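EvdMO1 (Micromonospora carbonacea, PDB 5T39) probably transfers a methyl group from S-adenosylmethionine to an intermediate of everninomicin biosynthesis, as the methyltransferase half of a fused methyltransferase-oxidase. Local coordinates at residues A63-A68 with L148-L153; A161-A166 with A171-S176; S220-L225 with I233-E238. One frame throughout, in Å; residues are numbered along the deposited sequence. Where two conformers were deposited one is given.

Contact 1. Residues A63-A68 with L148-L153. With SAH (S-adenosyl-L-homocysteine), chain B.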
loop_
_atom_site.group_PDB
_atom_site.type_symbol
_atom_site.label_atom_id
_atom_site.label_comp_id
_atom_site.label_asym_id
_atom_site.label_seq_id
_atom_site.Cartn_x
_atom_site.Cartn_y
_atom_site.Cartn_z
ATOM N N ALA A 63 2.932 -12.415 4.297
ATOM C CA ALA A 63 3.961 -13.313 3.785
ATOM C C ALA A 63 3.617 -13.799 2.384
ATOM O O ALA A 63 4.496 -13.911 1.525
ATOM C CB ALA A 63 4.141 -14.501 4.727
ATOM N N ASP A 64 2.340 -14.092 2.130
ATOM C CA ASP A 64 1.930 -14.518 0.793
ATOM C C ASP A 64 2.053 -13.379 -0.215
ATOM O O ASP A 64 2.456 -13.594 -1.367
ATOM C CB ASP A 64 0.494 -15.050 0.823
ATOM C CG ASP A 64 0.349 -16.316 1.659
ATOM O OD1 ASP A 64 1.366 -16.989 1.925
ATOM O OD2 ASP A 64 -0.793 -16.641 2.050
ATOM N N ARG A 65 1.716 -12.155 0.194
ATOM C CA ARG A 65 1.869 -11.018 -0.706
ATOM C C ARG A 65 3.336 -10.787 -1.047
ATOM O O ARG A 65 3.680 -10.526 -2.205
ATOM C CB ARG A 65 1.252 -9.764 -0.079
ATOM C CG ARG A 65 1.429 -8.505 -0.905
ATOM C CD ARG A 65 0.639 -7.351 -0.324
ATOM N NE ARG A 65 -0.770 -7.486 -0.643
ATOM C CZ ARG A 65 -1.725 -6.711 -0.145
ATOM N NH1 ARG A 65 -1.419 -5.776 0.734
ATOM N NH2 ARG A 65 -2.982 -6.876 -0.525
ATOM N N ALA A 66 4.209 -10.859 -0.045
ATOM C CA ALA A 66 5.632 -10.681 -0.303
ATOM C C ALA A 66 6.153 -11.753 -1.249
ATOM O O ALA A 66 6.960 -11.462 -2.139
ATOM C CB ALA A 66 6.407 -10.686 1.011
ATOM N N ARG A 67 5.689 -12.993 -1.088
ATOM C CA ARG A 67 6.106 -14.055 -1.999
ATOM C C ARG A 67 5.709 -13.718 -3.430
ATOM O O ARG A 67 6.509 -13.862 -4.361
ATOM C CB ARG A 67 5.483 -15.384 -1.564
ATOM C CG ARG A 67 5.752 -16.586 -2.501
ATOM C CD ARG A 67 4.702 -17.691 -2.335
ATOM N NE ARG A 67 3.359 -17.123 -2.245
ATOM C CZ ARG A 67 2.665 -16.651 -3.277
ATOM N NH1 ARG A 67 3.164 -16.691 -4.506
ATOM N NH2 ARG A 67 1.461 -16.135 -3.077
ATOM N N ALA A 68 4.468 -13.277 -3.626
ATOM C CA ALA A 68 4.028 -12.928 -4.972
ATOM C C ALA A 68 4.810 -11.741 -5.515
ATOM O O ALA A 68 5.159 -11.705 -6.699
ATOM C CB ALA A 68 2.527 -12.648 -4.990
ATOM N N LEU A 148 5.244 -1.223 -4.392
ATOM C CA LEU A 148 4.061 -1.914 -3.906
ATOM C C LEU A 148 2.985 -0.867 -3.673
ATOM O O LEU A 148 3.203 0.093 -2.923
ATOM C CB LEU A 148 4.355 -2.684 -2.616
ATOM C CG LEU A 148 3.141 -3.366 -1.966
ATOM C CD1 LEU A 148 2.492 -4.363 -2.911
ATOM C CD2 LEU A 148 3.542 -4.056 -0.675
ATOM N N CYS A 149 1.831 -1.044 -4.327
ATOM C CA CYS A 149 0.703 -0.123 -4.202
ATOM C C CYS A 149 -0.557 -0.953 -4.003
ATOM O O CYS A 149 -1.264 -1.283 -4.966
ATOM C CB CYS A 149 0.611 0.765 -5.431
ATOM S SG CYS A 149 -0.711 1.976 -5.351
ATOM N N ALA A 150 -0.823 -1.322 -2.753
ATOM C CA ALA A 150 -1.945 -2.177 -2.419
ATOM C C ALA A 150 -2.899 -1.415 -1.511
ATOM O O ALA A 150 -2.478 -0.700 -0.594
ATOM C CB ALA A 150 -1.468 -3.451 -1.721
ATOM N N GLY A 151 -4.190 -1.571 -1.764
ATOM C CA GLY A 151 -5.166 -0.994 -0.868
ATOM C C GLY A 151 -5.195 0.519 -0.840
ATOM O O GLY A 151 -5.696 1.090 0.127
ATOM N N LEU A 152 -4.706 1.180 -1.890
ATOM C CA LEU A 152 -4.493 2.621 -1.857
ATOM C C LEU A 152 -5.130 3.362 -3.027
ATOM O O LEU A 152 -5.580 4.501 -2.865
ATOM C CB LEU A 152 -2.997 2.932 -1.824
ATOM C CG LEU A 152 -2.610 4.417 -1.768
ATOM C CD1 LEU A 152 -3.206 5.099 -0.551
ATOM C CD2 LEU A 152 -1.098 4.555 -1.783
ATOM N N LEU A 153 -5.158 2.755 -4.215
ATOM C CA LEU A 153 -5.510 3.513 -5.412
ATOM C C LEU A 153 -6.919 4.076 -5.339
ATOM O O LEU A 153 -7.197 5.109 -5.962
ATOM C CB LEU A 153 -5.347 2.620 -6.649
ATOM C CG LEU A 153 -5.383 3.350 -7.986
ATOM C CD1 LEU A 153 -4.186 4.230 -8.184
ATOM C CD2 LEU A 153 -5.498 2.372 -9.143
HETATM N N SAH B . -1.330 -1.127 1.952
HETATM C CA SAH B . -2.018 -1.730 3.091
HETATM C CB SAH B . -2.989 -0.766 3.754
HETATM C CG SAH B . -4.112 -0.292 2.837
HETATM S SD SAH B . -5.298 0.765 3.707
HETATM C C SAH B . -2.775 -2.963 2.636
HETATM O O SAH B . -3.325 -3.699 3.463
HETATM O OXT SAH B . -2.845 -3.208 1.434
HETATM C "C5'" SAH B . -4.774 2.367 3.042
HETATM C "C4'" SAH B . -3.528 2.949 3.705
HETATM O "O4'" SAH B . -3.093 4.047 2.902
HETATM C "C3'" SAH B . -3.787 3.480 5.106
HETATM O "O3'" SAH B . -2.693 3.259 5.972
HETATM C "C2'" SAH B . -4.009 4.960 4.837
HETATM O "O2'" SAH B . -3.818 5.837 5.934
HETATM C "C1'" SAH B . -3.029 5.208 3.701
HETATM N N9 SAH B . -3.340 6.364 2.863
HETATM C C8 SAH B . -4.569 6.737 2.382
HETATM N N7 SAH B . -4.449 7.835 1.612
HETATM C C5 SAH B . -3.132 8.171 1.612
HETATM C C6 SAH B . -2.423 9.211 1.016
HETATM N N6 SAH B . -2.993 10.164 0.283
HETATM N N1 SAH B . -1.074 9.260 1.201
HETATM C C2 SAH B . -0.451 8.320 1.971
HETATM N N3 SAH B . -1.103 7.295 2.596
HETATM C C4 SAH B . -2.432 7.249 2.383
#
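R65 reaches from helix 62-72 to the C-terminal end of strand 146-150 and lays its guanidinium against A150. The methyl carbon CB of A150 lies over one face of the group, displaced toward its rim. R65 NH1 is 3.4 Å from A150 CB. The long chain gets there with CG anti to the backbone N (chi1 177°) and an extended second torsion. A bend at the third torsion (chi3 -77°) then turns the guanidinium so that OXT of S-adenosyl-L-homocysteine lies at its edge, near its plane. NH1 of R65 donates a hydrogen bond of 3.0 Å to OXT of the ligand, somewhat bent at 147°. The same NH1 forms a salt bridge with D89 of helix 88-94. Two carboxylates on NH1 probably restrain the rotation of the group. Farther back, the aliphatic part of the chain passes L148 loosely, with R65 CD 4.4 Å from L148 CD1.

The strand end holds the other half of the amino-acid tail. The ligand N donates a 2.8 Å hydrogen bond to A150 O. G151 follows with a positive phi, and any CB there would run into CG of the ligand. Beyond it, L152 CD1 comes within 3.6 Å of the ligand ribose oxygen O4'. A leucine in place of R65 would probably leave the ligand carboxylate without this charged partner and D89 without its salt bridge.

The chemistry is divided. Here a cationic side chain takes the carboxylate and the carbonyl of A150 takes the amino group; G83 O is a further partner of the ligand. A150 CB, 3.5 Å from OXT of the ligand, is an apolar neighbour of both charged groups. The contact thus holds the amino-acid end of the ligand at the C-terminal end of strand 146-150, consistent with S-adenosylmethionine being bound in the same way.

Contact 2. Residues A161-A166 with A171-S176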
loop_
_atom_site.group_PDB
_atom_site.type_symbol
_atom_site.label_atom_id
_atom_site.label_comp_id
_atom_site.label_asym_id
_atom_site.label_seq_id
_atom_site.Cartn_x
_atom_site.Cartn_y
_atom_site.Cartn_z
ATOM N N ALA A 161 -2.745 9.698 -11.671
ATOM C CA ALA A 161 -1.561 10.453 -11.295
ATOM C C ALA A 161 -0.695 9.680 -10.319
ATOM O O ALA A 161 0.528 9.830 -10.338
ATOM C CB ALA A 161 -1.973 11.799 -10.720
ATOM N N LEU A 162 -1.298 8.875 -9.446
ATOM C CA LEU A 162 -0.503 8.032 -8.564
ATOM C C LEU A 162 0.278 7.000 -9.377
ATOM O O LEU A 162 1.445 6.707 -9.080
ATOM C CB LEU A 162 -1.410 7.366 -7.524
ATOM C CG LEU A 162 -0.685 6.535 -6.477
ATOM C CD1 LEU A 162 0.369 7.359 -5.756
ATOM C CD2 LEU A 162 -1.697 5.946 -5.501
ATOM N N LEU A 163 -0.344 6.448 -10.419
ATOM C CA LEU A 163 0.362 5.513 -11.279
ATOM C C LEU A 163 1.512 6.196 -12.008
ATOM O O LEU A 163 2.594 5.620 -12.144
ATOM C CB LEU A 163 -0.617 4.862 -12.253
ATOM C CG LEU A 163 -1.732 4.049 -11.595
ATOM C CD1 LEU A 163 -2.709 3.563 -12.642
ATOM C CD2 LEU A 163 -1.205 2.878 -10.770
ATOM N N LYS A 164 1.293 7.425 -12.489
ATOM C CA LYS A 164 2.387 8.182 -13.093
ATOM C C LYS A 164 3.517 8.406 -12.102
ATOM O O LYS A 164 4.696 8.330 -12.469
ATOM C CB LYS A 164 1.890 9.528 -13.596
ATOM C CG LYS A 164 1.175 9.470 -14.906
ATOM C CD LYS A 164 0.767 10.854 -15.384
ATOM C CE LYS A 164 1.969 11.743 -15.670
ATOM N NZ LYS A 164 1.574 13.086 -16.189
ATOM N N ASP A 165 3.184 8.707 -10.849
ATOM C CA ASP A 165 4.221 8.920 -9.841
ATOM C C ASP A 165 5.034 7.660 -9.600
ATOM O O ASP A 165 6.255 7.727 -9.449
ATOM C CB ASP A 165 3.591 9.427 -8.550
ATOM C CG ASP A 165 3.423 10.921 -8.553
ATOM O OD1 ASP A 165 4.304 11.597 -9.129
ATOM O OD2 ASP A 165 2.428 11.416 -7.984
ATOM N N ALA A 166 4.383 6.500 -9.576
ATOM C CA ALA A 166 5.132 5.259 -9.455
ATOM C C ALA A 166 6.099 5.091 -10.620
ATOM O O ALA A 166 7.251 4.692 -10.425
ATOM C CB ALA A 166 4.167 4.081 -9.376
ATOM N N ALA A 171 10.280 1.036 -12.656
ATOM C CA ALA A 171 9.765 0.361 -13.839
ATOM C C ALA A 171 8.835 -0.787 -13.490
ATOM O O ALA A 171 8.396 -1.503 -14.398
ATOM C CB ALA A 171 10.918 -0.149 -14.710
ATOM N N GLY A 172 8.535 -1.001 -12.216
ATOM C CA GLY A 172 7.658 -2.080 -11.826
ATOM C C GLY A 172 6.675 -1.651 -10.762
ATOM O O GLY A 172 7.037 -0.917 -9.839
ATOM N N ILE A 173 5.438 -2.119 -10.870
ATOM C CA ILE A 173 4.430 -1.881 -9.844
ATOM C C ILE A 173 3.666 -3.168 -9.581
ATOM O O ILE A 173 3.294 -3.893 -10.509
ATOM C CB ILE A 173 3.487 -0.718 -10.226
ATOM C CG1 ILE A 173 2.571 -0.342 -9.046
ATOM C CG2 ILE A 173 2.682 -1.036 -11.496
ATOM C CD1 ILE A 173 1.772 0.917 -9.288
ATOM N N TYR A 174 3.429 -3.456 -8.307
ATOM C CA TYR A 174 2.516 -4.503 -7.868
ATOM C C TYR A 174 1.305 -3.757 -7.338
ATOM O O TYR A 174 1.399 -3.074 -6.314
ATOM C CB TYR A 174 3.172 -5.360 -6.795
ATOM C CG TYR A 174 2.369 -6.541 -6.311
ATOM C CD1 TYR A 174 2.695 -7.832 -6.696
ATOM C CD2 TYR A 174 1.292 -6.368 -5.455
ATOM C CE1 TYR A 174 1.979 -8.918 -6.239
ATOM C CE2 TYR A 174 0.576 -7.451 -4.987
ATOM C CZ TYR A 174 0.931 -8.722 -5.387
ATOM O OH TYR A 174 0.245 -9.826 -4.944
ATOM N N LEU A 175 0.204 -3.816 -8.073
ATOM C CA LEU A 175 -0.975 -3.001 -7.813
ATOM C C LEU A 175 -2.128 -3.904 -7.405
ATOM O O LEU A 175 -2.543 -4.765 -8.180
ATOM C CB LEU A 175 -1.347 -2.224 -9.077
ATOM C CG LEU A 175 -2.626 -1.390 -8.980
ATOM C CD1 LEU A 175 -2.428 -0.240 -8.000
ATOM C CD2 LEU A 175 -3.026 -0.884 -10.354
ATOM N N SER A 176 -2.671 -3.682 -6.213
ATOM C CA SER A 176 -3.874 -4.368 -5.762
ATOM C C SER A 176 -4.907 -3.289 -5.488
ATOM O O SER A 176 -4.649 -2.380 -4.689
ATOM C CB SER A 176 -3.572 -5.179 -4.507
ATOM O OG SER A 176 -4.728 -5.830 -4.023
#
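I173 of strand 172-180 pushes the tip of its side chain into the shallow groove between L163 and A166 of helix 159-169. These two lie one turn apart on the helix. I173 CD1 is 3.9 Å from L163 CD2 on one side of the groove and 4.0 Å from A166 CB on the other. The isoleucine is stretched out for this. Its CG1 is anti to the backbone N (chi1 -171°) and the next torsion is extended too, which carries CD1 far from the strand. The small A166 makes one side low, and the longer L163 makes the other side high.

The fit also runs the other way. The branch CD2 of L163 touches both I173 and L175, alternate residues on the same face of the strand. L163 CD2 is 4.2 Å from L175 CD2, a looser touch than that with I173. The side chains of L163 and I173 cross at about a right angle and touch through their end methyls. No hydrogen bond joins the two segments.

The packing continues outward. L163 also touches A224, L225 and A228 of helix 218-228, while I173 touches F230 and C149. L175 rests on C149 and V249 of the neighbouring strands. The axes of the segments 161-166 and 172-176 come within 9.7 Å, with directions 140° apart, as when a chain runs down a helix and returns along the sheet.

Strand 146-150, helix 159-169 and strand 172-180 form a beta-alpha-beta crossover, and this contact packs its helix on its second strand. Helices packed on the parallel part of the sheet belong to the Rossmann-like fold of SAM-dependent methyltransferases.

Contact 3. Residues S220-L225 with I233-E238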
loop_
_atom_site.group_PDB
_atom_site.type_symbol
_atom_site.label_atom_id
_atom_site.label_comp_id
_atom_site.label_asym_id
_atom_site.label_seq_id
_atom_site.Cartn_x
_atom_site.Cartn_y
_atom_site.Cartn_z
ATOM N N SER A 220 -10.514 2.258 -18.068
ATOM C CA SER A 220 -9.749 3.430 -17.671
ATOM C C SER A 220 -8.586 3.058 -16.765
ATOM O O SER A 220 -7.541 3.708 -16.823
ATOM C CB SER A 220 -10.653 4.458 -16.998
ATOM O OG SER A 220 -11.630 4.927 -17.908
ATOM N N LEU A 221 -8.744 2.033 -15.922
ATOM C CA LEU A 221 -7.624 1.550 -15.125
ATOM C C LEU A 221 -6.496 1.065 -16.019
ATOM O O LEU A 221 -5.328 1.414 -15.808
ATOM C CB LEU A 221 -8.092 0.442 -14.182
ATOM C CG LEU A 221 -6.980 -0.245 -13.394
ATOM C CD1 LEU A 221 -6.247 0.737 -12.492
ATOM C CD2 LEU A 221 -7.548 -1.407 -12.598
ATOM N N PHE A 222 -6.822 0.247 -17.021
ATOM C CA PHE A 222 -5.785 -0.259 -17.912
ATOM C C PHE A 222 -5.191 0.865 -18.751
ATOM O O PHE A 222 -3.973 0.893 -18.969
ATOM C CB PHE A 222 -6.317 -1.426 -18.748
ATOM C CG PHE A 222 -6.273 -2.730 -18.008
ATOM C CD1 PHE A 222 -5.330 -3.689 -18.331
ATOM C CD2 PHE A 222 -7.130 -2.991 -16.956
ATOM C CE1 PHE A 222 -5.255 -4.884 -17.633
ATOM C CE2 PHE A 222 -7.036 -4.170 -16.233
ATOM C CZ PHE A 222 -6.095 -5.120 -16.580
ATOM N N ALA A 223 -6.020 1.808 -19.209
ATOM C CA ALA A 223 -5.478 2.950 -19.935
ATOM C C ALA A 223 -4.546 3.776 -19.058
ATOM O O ALA A 223 -3.497 4.232 -19.515
ATOM C CB ALA A 223 -6.607 3.821 -20.485
ATOM N N ALA A 224 -4.915 3.983 -17.789
ATOM C CA ALA A 224 -4.077 4.774 -16.888
ATOM C C ALA A 224 -2.740 4.088 -16.637
ATOM O O ALA A 224 -1.698 4.748 -16.568
ATOM C CB ALA A 224 -4.814 5.012 -15.575
ATOM N N LEU A 225 -2.744 2.759 -16.516
ATOM C CA LEU A 225 -1.491 2.023 -16.395
ATOM C C LEU A 225 -0.635 2.213 -17.633
ATOM O O LEU A 225 0.557 2.537 -17.535
ATOM C CB LEU A 225 -1.782 0.536 -16.183
ATOM C CG LEU A 225 -2.171 0.178 -14.759
ATOM C CD1 LEU A 225 -2.886 -1.152 -14.729
ATOM C CD2 LEU A 225 -0.938 0.164 -13.860
ATOM N N ILE A 233 1.234 -5.590 -18.699
ATOM C CA ILE A 233 0.397 -5.777 -17.513
ATOM C C ILE A 233 0.068 -7.263 -17.390
ATOM O O ILE A 233 -0.480 -7.855 -18.323
ATOM C CB ILE A 233 -0.888 -4.929 -17.587
ATOM C CG1 ILE A 233 -0.549 -3.439 -17.772
ATOM C CG2 ILE A 233 -1.739 -5.127 -16.342
ATOM C CD1 ILE A 233 -1.725 -2.553 -18.179
ATOM N N GLU A 234 0.384 -7.851 -16.239
ATOM C CA GLU A 234 0.093 -9.243 -15.913
ATOM C C GLU A 234 -0.974 -9.257 -14.827
ATOM O O GLU A 234 -0.761 -8.705 -13.745
ATOM C CB GLU A 234 1.361 -9.931 -15.391
ATOM C CG GLU A 234 1.177 -11.379 -14.965
ATOM C CD GLU A 234 2.448 -12.007 -14.399
ATOM O OE1 GLU A 234 2.424 -13.228 -14.117
ATOM O OE2 GLU A 234 3.469 -11.296 -14.238
ATOM N N VAL A 235 -2.114 -9.882 -15.099
ATOM C CA VAL A 235 -3.175 -9.981 -14.105
ATOM C C VAL A 235 -2.929 -11.223 -13.266
ATOM O O VAL A 235 -2.897 -12.337 -13.797
ATOM C CB VAL A 235 -4.559 -10.024 -14.765
ATOM C CG1 VAL A 235 -5.643 -10.148 -13.698
ATOM C CG2 VAL A 235 -4.776 -8.777 -15.612
ATOM N N LEU A 236 -2.748 -11.038 -11.959
ATOM C CA LEU A 236 -2.537 -12.148 -11.034
ATOM C C LEU A 236 -3.837 -12.663 -10.441
ATOM O O LEU A 236 -3.939 -13.860 -10.143
ATOM C CB LEU A 236 -1.603 -11.739 -9.889
ATOM C CG LEU A 236 -0.206 -11.256 -10.273
ATOM C CD1 LEU A 236 0.604 -10.966 -9.008
ATOM C CD2 LEU A 236 0.522 -12.241 -11.172
ATOM N N HIS A 237 -4.831 -11.799 -10.277
ATOM C CA HIS A 237 -6.090 -12.160 -9.648
ATOM C C HIS A 237 -7.132 -11.149 -10.092
ATOM O O HIS A 237 -6.826 -9.963 -10.194
ATOM C CB HIS A 237 -5.945 -12.112 -8.122
ATOM C CG HIS A 237 -7.246 -12.167 -7.386
ATOM N ND1 HIS A 237 -8.004 -13.314 -7.301
ATOM C CD2 HIS A 237 -7.928 -11.213 -6.711
ATOM C CE1 HIS A 237 -9.094 -13.064 -6.593
ATOM N NE2 HIS A 237 -9.075 -11.795 -6.232
ATOM N N GLU A 238 -8.355 -11.606 -10.318
ATOM C CA GLU A 238 -9.431 -10.681 -10.632
ATOM C C GLU A 238 -10.762 -11.283 -10.209
ATOM O O GLU A 238 -11.035 -12.460 -10.456
ATOM C CB GLU A 238 -9.441 -10.314 -12.122
ATOM C CG GLU A 238 -10.400 -9.190 -12.460
ATOM C CD GLU A 238 -10.171 -8.562 -13.824
ATOM O OE1 GLU A 238 -9.338 -9.062 -14.618
ATOM O OE2 GLU A 238 -10.844 -7.542 -14.100
#
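F222 holds CG anti to its carbonyl carbon (chi1 -82°), which swings the ring from helix 218-228 over toward I233 and V235 of strand 232-239. I233 answers with CG1 also anti to the carbonyl carbon (chi1 -57°) and an extended second torsion. Its two arms thus reach the helix separately. I233 CD1 enters between F222 and L225, one helical turn apart, at 3.8 Å from F222 CD1 and 3.7 Å from L225 CB. The other arm, I233 CG2, lies 3.8 Å from F222 CE1. V235 meets the ring from its edge, near the ring plane, with V235 CG2 4.0 Å from F222 CZ.

The axes of the helix and strand segments come within 11.1 Å of each other, with directions 136° apart. Helix 218-228 covers this margin of the sheet, and F222 also touches I247 of the adjacent strand 244-252. Farther along the outermost strand, L236 and H237 both face V248 in a classic beta bulge. Beyond the bulge, E238 forms a salt bridge with R218 and a hydrogen bond with Y179.

Between the two segments everything is apolar, and no hydrogen bond crosses. Apolar packing, only partly buried, joins helix to strand here, and the salt bridge of E238 with R218 links the same two elements nearby.

Overall arrangement
All three contacts set a helix against the same mixed sheet, whose strand order 3-2-1-4-5-7-6 is that of class I methyltransferases. Contacts 1 and 2 are buried and use neighbouring strands, 146-150 and 172-180: C149 pairs with Y174 and S176 through the backbone. Contact 3 lies nearer the surface, at the edge strand, and is only partly buried. L163 packs on A224 and L225, so the helices of contacts 2 and 3 meet directly. L153 and L221 join contact 1 to contact 3. Chemistry follows position. Contact 1 brings a charged side chain to the ligand and D89, with only apolar side chains met on the strand, whereas the other two are apolar, with an aromatic ring added in contact 3.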